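Local coordinates for protein peptidoglycan N-acetylglucosamine deacetylase (Bacillus cereus, PDB 4L1G) that removes acetyl groups from N-acetylglucosamine residues of cell-wall peptidoglycan as a zinc-dependent hydrolase, and also acts on soluble chitin and its oligomers, at residues E145-I150 with L180-E185. Sequence-based numbering, arbitrary orientation.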
# COMPACT_ATOMS: atom_id res chain seq x y z
N GLU A 145 -19.08 10.31 -6.01
CA GLU A 145 -17.80 10.19 -6.69
C GLU A 145 -16.84 9.29 -5.92
O GLU A 145 -16.16 8.44 -6.52
CB GLU A 145 -17.17 11.57 -6.91
CG GLU A 145 -15.73 11.53 -7.43
CD GLU A 145 -15.61 11.00 -8.85
OE1 GLU A 145 -14.46 10.83 -9.31
OE2 GLU A 145 -16.64 10.75 -9.50
N TYR A 146 -16.78 9.47 -4.61
CA TYR A 146 -15.95 8.64 -3.74
C TYR A 146 -16.30 7.16 -3.89
O TYR A 146 -15.43 6.32 -4.14
CB TYR A 146 -16.10 9.07 -2.29
CG TYR A 146 -15.69 8.03 -1.27
CD1 TYR A 146 -14.36 7.69 -1.10
CD2 TYR A 146 -16.64 7.39 -0.49
CE1 TYR A 146 -13.98 6.74 -0.17
CE2 TYR A 146 -16.27 6.44 0.44
CZ TYR A 146 -14.94 6.11 0.60
OH TYR A 146 -14.57 5.17 1.53
N ARG A 147 -17.59 6.84 -3.74
CA ARG A 147 -18.05 5.46 -3.85
C ARG A 147 -17.82 4.90 -5.25
O ARG A 147 -17.46 3.74 -5.41
CB ARG A 147 -19.52 5.36 -3.45
CG ARG A 147 -19.74 5.65 -1.97
CD ARG A 147 -21.21 5.81 -1.61
NE ARG A 147 -21.37 6.13 -0.19
CZ ARG A 147 -22.52 6.45 0.38
NH1 ARG A 147 -23.64 6.49 -0.34
NH2 ARG A 147 -22.57 6.73 1.67
N ASN A 148 -18.01 5.75 -6.26
CA ASN A 148 -17.73 5.36 -7.64
C ASN A 148 -16.26 5.02 -7.86
O ASN A 148 -15.93 4.04 -8.52
CB ASN A 148 -18.17 6.46 -8.61
CG ASN A 148 -18.13 6.01 -10.06
OD1 ASN A 148 -18.50 4.88 -10.38
ND2 ASN A 148 -17.68 6.89 -10.95
N GLN A 149 -15.37 5.85 -7.30
CA GLN A 149 -13.93 5.63 -7.40
C GLN A 149 -13.54 4.27 -6.82
O GLN A 149 -12.77 3.52 -7.43
CB GLN A 149 -13.16 6.73 -6.67
CG GLN A 149 -13.15 8.08 -7.39
CD GLN A 149 -12.11 8.15 -8.49
OE1 GLN A 149 -11.11 7.45 -8.46
NE2 GLN A 149 -12.35 9.02 -9.47
N ILE A 150 -14.08 3.96 -5.64
CA ILE A 150 -13.77 2.71 -4.96
C ILE A 150 -14.36 1.50 -5.69
O ILE A 150 -13.64 0.54 -5.98
CB ILE A 150 -14.29 2.72 -3.51
CG1 ILE A 150 -13.64 3.86 -2.73
CG2 ILE A 150 -14.02 1.39 -2.84
CD1 ILE A 150 -12.12 3.79 -2.69
N LEU A 180 -15.02 7.19 5.47
CA LEU A 180 -14.44 6.13 6.29
C LEU A 180 -15.55 5.29 6.91
O LEU A 180 -15.42 4.07 7.05
CB LEU A 180 -13.56 6.75 7.37
CG LEU A 180 -12.79 5.82 8.31
CD1 LEU A 180 -12.00 4.78 7.53
CD2 LEU A 180 -11.87 6.64 9.20
N LYS A 181 -16.65 5.94 7.28
CA LYS A 181 -17.80 5.26 7.86
C LYS A 181 -18.43 4.30 6.86
O LYS A 181 -18.75 3.16 7.21
CB LYS A 181 -18.83 6.28 8.35
CG LYS A 181 -20.12 5.68 8.87
CD LYS A 181 -21.02 6.75 9.46
CE LYS A 181 -22.41 6.22 9.78
NZ LYS A 181 -23.18 5.85 8.56
N TRP A 182 -18.60 4.76 5.63
CA TRP A 182 -19.14 3.92 4.56
C TRP A 182 -18.24 2.71 4.29
O TRP A 182 -18.73 1.59 4.16
CB TRP A 182 -19.34 4.73 3.28
CG TRP A 182 -19.88 3.92 2.13
CD1 TRP A 182 -21.18 3.59 1.90
CD2 TRP A 182 -19.12 3.34 1.06
NE1 TRP A 182 -21.29 2.84 0.75
CE2 TRP A 182 -20.04 2.68 0.22
CE3 TRP A 182 -17.77 3.31 0.73
CZ2 TRP A 182 -19.64 2.00 -0.93
CZ3 TRP A 182 -17.37 2.64 -0.41
CH2 TRP A 182 -18.31 1.99 -1.23
N ALA A 183 -16.94 2.94 4.22
CA ALA A 183 -15.97 1.87 3.97
C ALA A 183 -16.01 0.80 5.06
O ALA A 183 -15.96 -0.39 4.77
CB ALA A 183 -14.57 2.45 3.83
N THR A 184 -16.09 1.25 6.31
CA THR A 184 -16.19 0.33 7.44
C THR A 184 -17.46 -0.52 7.33
O THR A 184 -17.43 -1.73 7.53
CB THR A 184 -16.21 1.09 8.78
OG1 THR A 184 -15.04 1.92 8.87
CG2 THR A 184 -16.22 0.12 9.95
N GLU A 185 -18.58 0.13 7.00
CA GLU A 185 -19.85 -0.56 6.85
C GLU A 185 -19.82 -1.56 5.69
O GLU A 185 -20.53 -2.56 5.71
CB GLU A 185 -20.99 0.44 6.65
CG GLU A 185 -21.29 1.28 7.88
CD GLU A 185 -22.29 2.39 7.61
OE1 GLU A 185 -22.71 3.06 8.58
OE2 GLU A 185 -22.65 2.59 6.43
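Arg147 lies along one face of the Trp182 indole, a clear example of how an arginine can lend both its hydrocarbon chain and its charged end to a single aromatic ring system. From CB, which points toward helix 177-185, CG turns anti to the carbonyl carbon and settles over the middle of the benzene half, 3.7 Å from the centroid of the Trp182 six-membered ring in a CH-pi contact. The chain then runs extended, carrying CD past CE2 and NE1 and bringing Arg147 NE to 3.3 Å from Trp182 CD1. With NE begins the guanidinium, which lies nearly flat against the CD1 side of the pyrrole half, the two planes 26° apart, with Arg147 CZ 4.0 Å from the five-membered centroid in an off-centre cation-pi contact. Arg147 NH2 ends the run 3.4 Å from Trp182 CD1, displaced outward from the ring. Although Arg147 NE and Trp182 NE1 come close, both are donors and do not bond.

Trp182 can reach across because its CG stands anti to its backbone N (chi1 179°), which sends the indole out between helices whose local axes stay 11.4 Å apart at closest approach. Tyr146 CE2 approaches Trp182 CE3 to 3.5 Å, the rings meeting obliquely with planes at 77°; the tyrosine OH touches the Ala183 methyl and makes a weak hydrogen bond to Gln179 O. Ile150 CG2 lies at the indole edge, 4.3 Å from Trp182 CZ3.

Both helices belong to the TIM-barrel-type deacetylase fold, the Ile150 side chain about 8 Å from that of the zinc ligand His131. Arg147 and Trp182 stay partly exposed, while Tyr146, Ile150 and Ala183 are buried. No hydrogen bond links segments 145-150 and 180-185, so their contact probably rests mainly on dispersion, with some electrostatic attraction between guanidinium and indole pi cloud.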